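6-phosphogluconate dehydrogenase NAD-binding (Dyadobacter fermentans, PDB 4GBJ) probably acts as an NAD(P)-dependent oxidoreductase related to the 3-hydroxyisobutyrate and 6-phosphogluconate dehydrogenases. Local coordinates at residues G177-A182 / P260-I265; E190-A195 / L225-T230; R266-S271 / L287-D292. All coordinates share one frame; numbering follows the deposited sequence.

Interaction 1 of 3, residues G177-A182 / P260-I265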
loop_
_atom_site.group_PDB
_atom_site.type_symbol
_atom_site.label_atom_id
_atom_site.label_comp_id
_atom_site.label_asym_id
_atom_site.label_seq_id
_atom_site.Cartn_x
_atom_site.Cartn_y
_atom_site.Cartn_z
ATOM N N GLY B 177 2.641 -11.074 2.029
ATOM C CA GLY B 177 1.654 -10.206 2.647
ATOM C C GLY B 177 2.275 -9.313 3.698
ATOM O O GLY B 177 2.075 -8.093 3.650
ATOM N N ASN B 178 3.083 -9.913 4.606
ATOM C CA ASN B 178 3.796 -9.196 5.681
ATOM C C ASN B 178 4.858 -8.239 5.115
ATOM O O ASN B 178 5.044 -7.164 5.653
ATOM C CB ASN B 178 4.442 -10.157 6.676
ATOM C CG ASN B 178 3.505 -10.717 7.726
ATOM O OD1 ASN B 178 2.299 -10.429 7.770
ATOM N ND2 ASN B 178 4.059 -11.523 8.611
ATOM N N PHE B 179 5.488 -8.619 4.024
ATOM C CA PHE B 179 6.437 -7.761 3.301
ATOM C C PHE B 179 5.719 -6.532 2.776
ATOM O O PHE B 179 6.231 -5.438 2.930
ATOM C CB PHE B 179 7.134 -8.534 2.166
ATOM C CG PHE B 179 7.648 -7.703 1.026
ATOM C CD1 PHE B 179 8.807 -6.944 1.161
ATOM C CD2 PHE B 179 6.970 -7.665 -0.185
ATOM C CE1 PHE B 179 9.288 -6.213 0.093
ATOM C CE2 PHE B 179 7.429 -6.887 -1.235
ATOM C CZ PHE B 179 8.583 -6.179 -1.103
HETATM N N MSE B 180 4.518 -6.694 2.219
HETATM C CA MSE B 180 3.773 -5.557 1.666
HETATM C C MSE B 180 3.271 -4.663 2.783
HETATM O O MSE B 180 3.249 -3.450 2.619
HETATM C CB MSE B 180 2.625 -5.987 0.787
HETATM C CG MSE B 180 3.127 -6.478 -0.536
HETATM SE SE MSE B 180 1.791 -7.091 -1.817
HETATM C CE MSE B 180 0.747 -5.490 -2.063
ATOM N N ILE B 181 2.952 -5.244 3.953
ATOM C CA ILE B 181 2.537 -4.421 5.095
ATOM C C ILE B 181 3.713 -3.535 5.518
ATOM O O ILE B 181 3.529 -2.340 5.710
ATOM C CB ILE B 181 1.990 -5.236 6.248
ATOM C CG1 ILE B 181 0.653 -5.923 5.858
ATOM C CG2 ILE B 181 1.797 -4.313 7.518
ATOM C CD1 ILE B 181 0.258 -7.069 6.863
ATOM N N ALA B 182 4.915 -4.119 5.622
ATOM C CA ALA B 182 6.156 -3.432 6.016
ATOM C C ALA B 182 6.511 -2.345 4.999
ATOM O O ALA B 182 6.917 -1.240 5.411
ATOM C CB ALA B 182 7.305 -4.422 6.167
ATOM N N PRO B 260 14.708 -5.418 -3.339
ATOM C CA PRO B 260 15.298 -4.151 -2.892
ATOM C C PRO B 260 14.555 -3.440 -1.799
ATOM O O PRO B 260 15.223 -2.998 -0.870
ATOM C CB PRO B 260 15.343 -3.317 -4.199
ATOM C CG PRO B 260 15.542 -4.314 -5.229
ATOM C CD PRO B 260 14.683 -5.475 -4.816
ATOM N N PHE B 261 13.195 -3.414 -1.823
ATOM C CA PHE B 261 12.435 -2.825 -0.762
ATOM C C PHE B 261 12.661 -3.571 0.553
ATOM O O PHE B 261 12.749 -2.948 1.617
ATOM C CB PHE B 261 10.913 -2.803 -1.101
ATOM C CG PHE B 261 10.397 -1.684 -1.984
ATOM C CD1 PHE B 261 11.257 -0.717 -2.493
ATOM C CD2 PHE B 261 9.039 -1.455 -2.096
ATOM C CE1 PHE B 261 10.753 0.364 -3.236
ATOM C CE2 PHE B 261 8.547 -0.368 -2.802
ATOM C CZ PHE B 261 9.402 0.529 -3.372
ATOM N N ALA B 262 12.701 -4.894 0.498
ATOM C CA ALA B 262 12.905 -5.670 1.741
ATOM C C ALA B 262 14.286 -5.372 2.406
ATOM O O ALA B 262 14.391 -5.389 3.632
ATOM C CB ALA B 262 12.730 -7.159 1.481
ATOM N N ASP B 263 15.326 -5.042 1.611
ATOM C CA ASP B 263 16.654 -4.668 2.136
ATOM C C ASP B 263 16.556 -3.418 3.018
ATOM O O ASP B 263 17.098 -3.392 4.119
ATOM C CB ASP B 263 17.635 -4.393 1.003
ATOM C CG ASP B 263 17.872 -5.541 0.027
ATOM O OD1 ASP B 263 17.541 -6.701 0.367
ATOM O OD2 ASP B 263 18.430 -5.296 -1.033
ATOM N N ILE B 264 15.783 -2.424 2.541
ATOM C CA ILE B 264 15.509 -1.166 3.240
ATOM C C ILE B 264 14.770 -1.465 4.533
ATOM O O ILE B 264 15.208 -0.995 5.544
ATOM C CB ILE B 264 14.723 -0.181 2.376
ATOM C CG1 ILE B 264 15.487 0.215 1.073
ATOM C CG2 ILE B 264 14.303 1.077 3.157
ATOM C CD1 ILE B 264 16.562 0.875 1.177
ATOM N N ILE B 265 13.733 -2.318 4.512
ATOM C CA ILE B 265 12.959 -2.692 5.696
ATOM C C ILE B 265 13.852 -3.358 6.714
ATOM O O ILE B 265 13.836 -2.987 7.895
ATOM C CB ILE B 265 11.783 -3.604 5.278
ATOM C CG1 ILE B 265 10.718 -2.825 4.447
ATOM C CG2 ILE B 265 11.157 -4.311 6.422
ATOM C CD1 ILE B 265 10.084 -1.705 5.105
#

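Interaction 2 of 3, residues E190-A195 / L225-T230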
loop_
_atom_site.group_PDB
_atom_site.type_symbol
_atom_site.label_atom_id
_atom_site.label_comp_id
_atom_site.label_asym_id
_atom_site.label_seq_id
_atom_site.Cartn_x
_atom_site.Cartn_y
_atom_site.Cartn_z
ATOM N N GLU B 190 8.220 7.711 4.911
ATOM C CA GLU B 190 8.922 8.586 3.974
ATOM C C GLU B 190 8.066 9.731 3.544
ATOM O O GLU B 190 8.497 10.890 3.585
ATOM C CB GLU B 190 9.391 7.802 2.722
ATOM C CG GLU B 190 10.495 6.800 3.056
ATOM C CD GLU B 190 11.084 6.060 1.862
ATOM O OE1 GLU B 190 11.075 6.644 0.770
ATOM O OE2 GLU B 190 11.499 4.886 1.987
ATOM N N ALA B 191 6.849 9.412 3.104
ATOM C CA ALA B 191 5.908 10.407 2.591
ATOM C C ALA B 191 5.467 11.359 3.668
ATOM O O ALA B 191 5.492 12.572 3.431
ATOM C CB ALA B 191 4.694 9.727 1.962
ATOM N N PHE B 192 5.147 10.852 4.881
ATOM C CA PHE B 192 4.671 11.729 5.971
ATOM C C PHE B 192 5.753 12.585 6.544
ATOM O O PHE B 192 5.464 13.731 6.898
ATOM C CB PHE B 192 3.989 10.960 7.083
ATOM C CG PHE B 192 2.729 10.158 6.792
ATOM C CD1 PHE B 192 2.175 10.117 5.510
ATOM C CD2 PHE B 192 2.113 9.425 7.798
ATOM C CE1 PHE B 192 1.052 9.341 5.238
ATOM C CE2 PHE B 192 0.964 8.668 7.529
ATOM C CZ PHE B 192 0.463 8.603 6.238
ATOM N N THR B 193 7.021 12.119 6.511
ATOM C CA THR B 193 8.193 12.905 6.915
ATOM C C THR B 193 8.471 13.986 5.906
ATOM O O THR B 193 8.774 15.097 6.320
ATOM C CB THR B 193 9.416 11.979 7.144
ATOM O OG1 THR B 193 9.062 11.115 8.204
ATOM C CG2 THR B 193 10.679 12.737 7.522
HETATM N N MSE B 194 8.378 13.703 4.594
HETATM C CA MSE B 194 8.561 14.736 3.589
HETATM C C MSE B 194 7.548 15.866 3.813
HETATM O O MSE B 194 7.871 17.062 3.681
HETATM C CB MSE B 194 8.395 14.185 2.134
HETATM C CG MSE B 194 8.247 15.338 1.035
HETATM SE SE MSE B 194 8.234 14.517 -0.747
HETATM C CE MSE B 194 6.389 13.805 -0.792
ATOM N N ALA B 195 6.287 15.482 4.063
ATOM C CA ALA B 195 5.214 16.448 4.311
ATOM C C ALA B 195 5.526 17.240 5.578
ATOM O O ALA B 195 5.525 18.486 5.556
ATOM C CB ALA B 195 3.877 15.710 4.433
ATOM N N LEU B 225 -0.820 5.013 13.127
ATOM C CA LEU B 225 0.397 4.821 13.927
ATOM C C LEU B 225 1.536 5.683 13.374
ATOM O O LEU B 225 2.204 6.386 14.109
ATOM C CB LEU B 225 0.899 3.344 13.919
ATOM C CG LEU B 225 -0.039 2.204 14.228
ATOM C CD1 LEU B 225 0.762 0.928 14.491
ATOM C CD2 LEU B 225 -0.921 2.500 15.383
ATOM N N VAL B 226 1.721 5.649 12.052
ATOM C CA VAL B 226 2.807 6.396 11.413
ATOM C C VAL B 226 2.573 7.895 11.533
ATOM O O VAL B 226 3.510 8.642 11.777
ATOM C CB VAL B 226 3.026 5.954 9.951
ATOM C CG1 VAL B 226 4.206 6.718 9.325
ATOM C CG2 VAL B 226 3.304 4.450 9.901
ATOM N N ALA B 227 1.328 8.321 11.428
ATOM C CA ALA B 227 0.982 9.732 11.533
ATOM C C ALA B 227 1.304 10.234 12.921
ATOM O O ALA B 227 1.953 11.245 13.063
ATOM C CB ALA B 227 -0.507 9.938 11.228
ATOM N N SER B 228 0.881 9.516 13.944
ATOM C CA SER B 228 1.134 9.946 15.325
ATOM C C SER B 228 2.569 9.618 15.737
ATOM O O SER B 228 3.087 10.188 16.683
ATOM C CB SER B 228 0.135 9.284 16.255
ATOM O OG SER B 228 0.198 7.880 16.098
ATOM N N ASN B 229 3.214 8.680 15.032
ATOM C CA ASN B 229 4.575 8.235 15.308
ATOM C C ASN B 229 4.625 7.700 16.727
ATOM O O ASN B 229 5.626 7.855 17.388
ATOM C CB ASN B 229 5.598 9.369 15.080
ATOM C CG ASN B 229 6.505 9.251 13.893
ATOM O OD1 ASN B 229 6.651 8.203 13.230
ATOM N ND2 ASN B 229 7.239 10.323 13.686
ATOM N N THR B 230 3.507 7.135 17.210
ATOM C CA THR B 230 3.423 6.502 18.521
ATOM C C THR B 230 3.263 5.030 18.172
ATOM O O THR B 230 2.371 4.667 17.374
ATOM C CB THR B 230 2.332 7.066 19.412
ATOM O OG1 THR B 230 1.045 6.725 18.868
ATOM C CG2 THR B 230 2.491 8.569 19.633
#

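Interaction 3 of 3, residues R266-S271 / L287-D292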
loop_
_atom_site.group_PDB
_atom_site.type_symbol
_atom_site.label_atom_id
_atom_site.label_comp_id
_atom_site.label_asym_id
_atom_site.label_seq_id
_atom_site.Cartn_x
_atom_site.Cartn_y
_atom_site.Cartn_z
ATOM N N ARG B 266 14.665 -4.319 6.262
ATOM C CA ARG B 266 15.621 -4.959 7.152
ATOM C C ARG B 266 16.509 -3.927 7.863
ATOM O O ARG B 266 16.666 -4.011 9.078
ATOM C CB ARG B 266 16.498 -5.962 6.391
ATOM C CG ARG B 266 17.602 -6.605 7.223
ATOM C CD ARG B 266 18.253 -7.726 6.419
ATOM N NE ARG B 266 19.491 -8.186 7.042
ATOM C CZ ARG B 266 20.655 -7.544 7.015
ATOM N NH1 ARG B 266 20.763 -6.365 6.402
ATOM N NH2 ARG B 266 21.710 -8.053 7.625
ATOM N N ASN B 267 17.052 -2.957 7.141
ATOM C CA ASN B 267 17.940 -1.933 7.763
ATOM C C ASN B 267 17.190 -1.054 8.725
ATOM O O ASN B 267 17.790 -0.651 9.729
ATOM C CB ASN B 267 18.678 -1.076 6.715
ATOM C CG ASN B 267 19.788 -1.867 6.043
ATOM O OD1 ASN B 267 20.254 -2.866 6.557
ATOM N ND2 ASN B 267 20.176 -1.493 4.839
ATOM N N ARG B 268 15.861 -0.796 8.483
ATOM C CA ARG B 268 15.098 -0.026 9.459
ATOM C C ARG B 268 15.049 -0.735 10.837
ATOM O O ARG B 268 15.135 -0.075 11.862
ATOM C CB ARG B 268 13.673 0.205 8.990
ATOM C CG ARG B 268 13.517 1.002 7.738
ATOM C CD ARG B 268 14.271 2.301 7.810
ATOM N NE ARG B 268 13.825 3.266 6.816
ATOM C CZ ARG B 268 14.408 4.440 6.583
ATOM N NH1 ARG B 268 15.483 4.799 7.254
ATOM N NH2 ARG B 268 13.935 5.247 5.646
ATOM N N PHE B 269 14.854 -2.043 10.842
ATOM C CA PHE B 269 14.832 -2.830 12.085
ATOM C C PHE B 269 16.186 -2.890 12.734
ATOM O O PHE B 269 16.288 -2.699 13.953
ATOM C CB PHE B 269 14.329 -4.263 11.883
ATOM C CG PHE B 269 12.841 -4.333 11.646
ATOM C CD1 PHE B 269 11.947 -3.936 12.630
ATOM C CD2 PHE B 269 12.332 -4.701 10.401
ATOM C CE1 PHE B 269 10.583 -3.894 12.373
ATOM C CE2 PHE B 269 10.976 -4.673 10.157
ATOM C CZ PHE B 269 10.105 -4.297 11.151
ATOM N N ILE B 270 17.245 -3.143 11.938
ATOM C CA ILE B 270 18.614 -3.217 12.514
ATOM C C ILE B 270 18.971 -1.864 13.197
ATOM O O ILE B 270 19.436 -1.819 14.345
ATOM C CB ILE B 270 19.648 -3.602 11.439
ATOM C CG1 ILE B 270 19.368 -5.051 10.949
ATOM C CG2 ILE B 270 21.052 -3.502 11.994
ATOM C CD1 ILE B 270 20.162 -5.449 9.727
ATOM N N SER B 271 18.750 -0.772 12.472
ATOM C CA SER B 271 19.006 0.578 12.970
ATOM C C SER B 271 18.114 0.903 14.167
ATOM O O SER B 271 18.595 1.492 15.137
ATOM C CB SER B 271 18.843 1.628 11.871
ATOM O OG SER B 271 19.282 2.880 12.371
ATOM N N LEU B 287 9.885 5.028 11.923
ATOM C CA LEU B 287 10.691 6.062 12.562
ATOM C C LEU B 287 12.001 6.282 11.888
ATOM O O LEU B 287 12.562 7.350 12.088
ATOM C CB LEU B 287 10.968 5.783 14.057
ATOM C CG LEU B 287 9.870 6.124 15.014
ATOM C CD1 LEU B 287 10.274 5.779 16.436
ATOM C CD2 LEU B 287 9.544 7.643 14.972
ATOM N N GLY B 288 12.518 5.323 11.114
ATOM C CA GLY B 288 13.801 5.525 10.424
ATOM C C GLY B 288 13.810 6.726 9.492
ATOM O O GLY B 288 14.813 7.428 9.375
ATOM N N ALA B 289 12.698 6.969 8.819
ATOM C CA ALA B 289 12.581 8.113 7.887
ATOM C C ALA B 289 12.690 9.424 8.662
ATOM O O ALA B 289 13.226 10.385 8.126
ATOM C CB ALA B 289 11.249 8.066 7.135
ATOM N N SER B 290 12.184 9.439 9.932
ATOM C CA SER B 290 12.226 10.600 10.826
ATOM C C SER B 290 13.651 10.812 11.293
ATOM O O SER B 290 14.147 11.936 11.232
ATOM C CB SER B 290 11.280 10.424 12.004
ATOM O OG SER B 290 9.942 10.408 11.538
ATOM N N ASP B 291 14.328 9.713 11.661
ATOM C CA ASP B 291 15.750 9.731 12.020
ATOM C C ASP B 291 16.613 10.320 10.927
ATOM O O ASP B 291 17.400 11.200 11.185
ATOM C CB ASP B 291 16.265 8.330 12.302
ATOM C CG ASP B 291 15.610 7.625 13.429
ATOM O OD1 ASP B 291 15.124 8.317 14.360
ATOM O OD2 ASP B 291 15.667 6.367 13.455
ATOM N N ASP B 292 16.462 9.838 9.718
ATOM C CA ASP B 292 17.245 10.300 8.559
ATOM C C ASP B 292 16.993 11.708 8.189
ATOM O O ASP B 292 17.896 12.336 7.654
ATOM C CB ASP B 292 16.973 9.477 7.311
ATOM C CG ASP B 292 17.400 8.040 7.387
ATOM O OD1 ASP B 292 18.117 7.696 8.331
ATOM O OD2 ASP B 292 17.092 7.276 6.432
HETATM O O HOH W 1 14.857 7.850 5.059
HETATM O O HOH W 2 16.773 4.444 12.050
#

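Interaction 1 of 3, residues G177-A182 / P260-I265
Ala182, which packs on Ile265, is held in its helix by the bond from Ala182 N to Asn178 O at 3.0 Å. Ile265 CD1 comes within 3.2 Å of Ala182 O, a close methyl-to-carbonyl contact, not a hydrogen bond. Ile265 CG2 meets Ala182 CB at 3.9 Å, and CG2 and CD1 both lean on the Ala182 methyl from the side of helix 260-274. Here helix 169-197, the long helix of the all-helical C-terminal domain, crosses helix 260-274, with local axes 10.3 Å apart at 65°. Phe179 carries its ring across because CG lies anti to the backbone N (chi1 155°), and the edge atom Phe179 CE1 reaches Ala262 N, near the ring plane, at 3.7 Å. Ala262 CB packs against Phe179 CE1 and CD1, whereas Phe261 CB approaches the same ring obliquely, its side chain crossing that of Phe179 at about a right angle. The phenyl ring of Phe261 turns away to stack on Phe261 of the second subunit, and Phe261 N bonds to Glu190 OE2 of that subunit. Lys174, the predicted active-site residue, lies about 10 Å from Phe179, side chain to side chain.

Interaction 2 of 3, residues E190-A195 / L225-T230
The ring of Phe192 presents an edge to residues 225-230: Ala227 N lies near the ring plane, 3.9 Å from both Phe192 CD2 and Phe192 CE2. Val226 CG1 comes in obliquely, 3.7 Å from Phe192 CD2, and Ala227 CB touches the rim at Phe192 CE2 from 4.2 Å. This is helix-to-helix packing within the all-helical C-terminal domain, where the later part of helix 169-197 meets the end of helix 217-228, and one phenylalanine supplies nearly all of the first helix's share. The ring is aimed by the first torsion of Phe192, which stands CG anti to the carbonyl carbon (chi1 -62°), and Val226 directs CG1 at the ring by holding it anti to its own backbone N (chi1 -178°), the two side chains crossing at about a right angle. The ring edge meets backbone as well as methyl groups, since Phe192 CE2 also lies 4.1 Å from Ala227 CA.

Around this apolar centre, Arg202 of helix 202-211 ties the two helices together, NH1 bonding Thr193 OG1 and NH2 bonding Val226 O; Arg202 and Tyr206 also touch Phe192. Replacing Phe192 with an alanine is likely to open a gap between the helices and leave Val226 CG1 and the Ala227 backbone without their ring partner. Past Ser228 the helix gives way, Asn229 taking a positive phi of 59°, while Asn229 N makes weak bonds to Leu225 O and Val226 O. Just beyond, Thr230 OG1 donates to Ser228 OG at 3.1 Å.

Interaction 3 of 3, residues R266-S271 / L287-D292
Arg268 and Asp292 form the salt bridge of this contact. Arg268 NH1 donates to Asp292 OD2 at 3.1 Å in a nearly straight hydrogen bond (167° at the proton); the acceptor lies close to the guanidinium plane, while the donor comes from well above the carboxylate plane. Two helices of the all-helical C-terminal region are joined here, helix 260-274 and the short helix 288-292, whose local axes cross at 73°. The guanidinium has a second acidic partner, since Arg268 NH2 forms a salt bridge with Glu186 of helix 169-197, and two carboxylates on different helices therefore probably share its charge.

Packing against the backbone comes next. One face of the guanidinium covers the Gly288-Ala289 peptide, with Gly288 C 3.4 Å from Arg268 NH1 and Ala289 N 3.8 Å from Arg268 CZ. A bend at the second torsion (chi2 -52°) brings the arginine chain there, past Gly288, where a beta carbon would fall 2.7 Å from Arg268 CD and clash. The lack of a side chain on Gly288 is thus what lets the arginine lie so close. Pro260 of the second subunit also packs on Arg268.

Water completes the link twice over. One molecule accepts from Arg268 NH2 and donates to Asp292 OD2 at 2.7 Å, giving that oxygen a second donor beside the direct bond. Another spans Ser271 and Asp291, 3.0 Å from Ser271 OG and donating to Asp291 OD2 at 2.6 Å.

In the fold
The three contacts illustrate how chemistry follows depth in a helical domain. Interactions 1 and 2 are buried and apolar, each with a phenylalanine edge against a partner helix, interaction 1 adding an alanine-isoleucine pair; both use helix 169-197, their centres about 17 Å apart. Interaction 3, partly buried and nearer solvent, relies instead on charge and water, and shares helix 260-274 with interaction 1, the segments following directly in sequence. Interactions 2 and 3, about 13 Å apart between centres, meet directly: Thr193 packs on Ala289 and Ser290, Asn229 on Leu287 and Ser290. Glu186 of helix 169-197 joins the set, touching Ile265 of interaction 1 while pairing with the arginine of interaction 3. All three contacts also reach the second subunit.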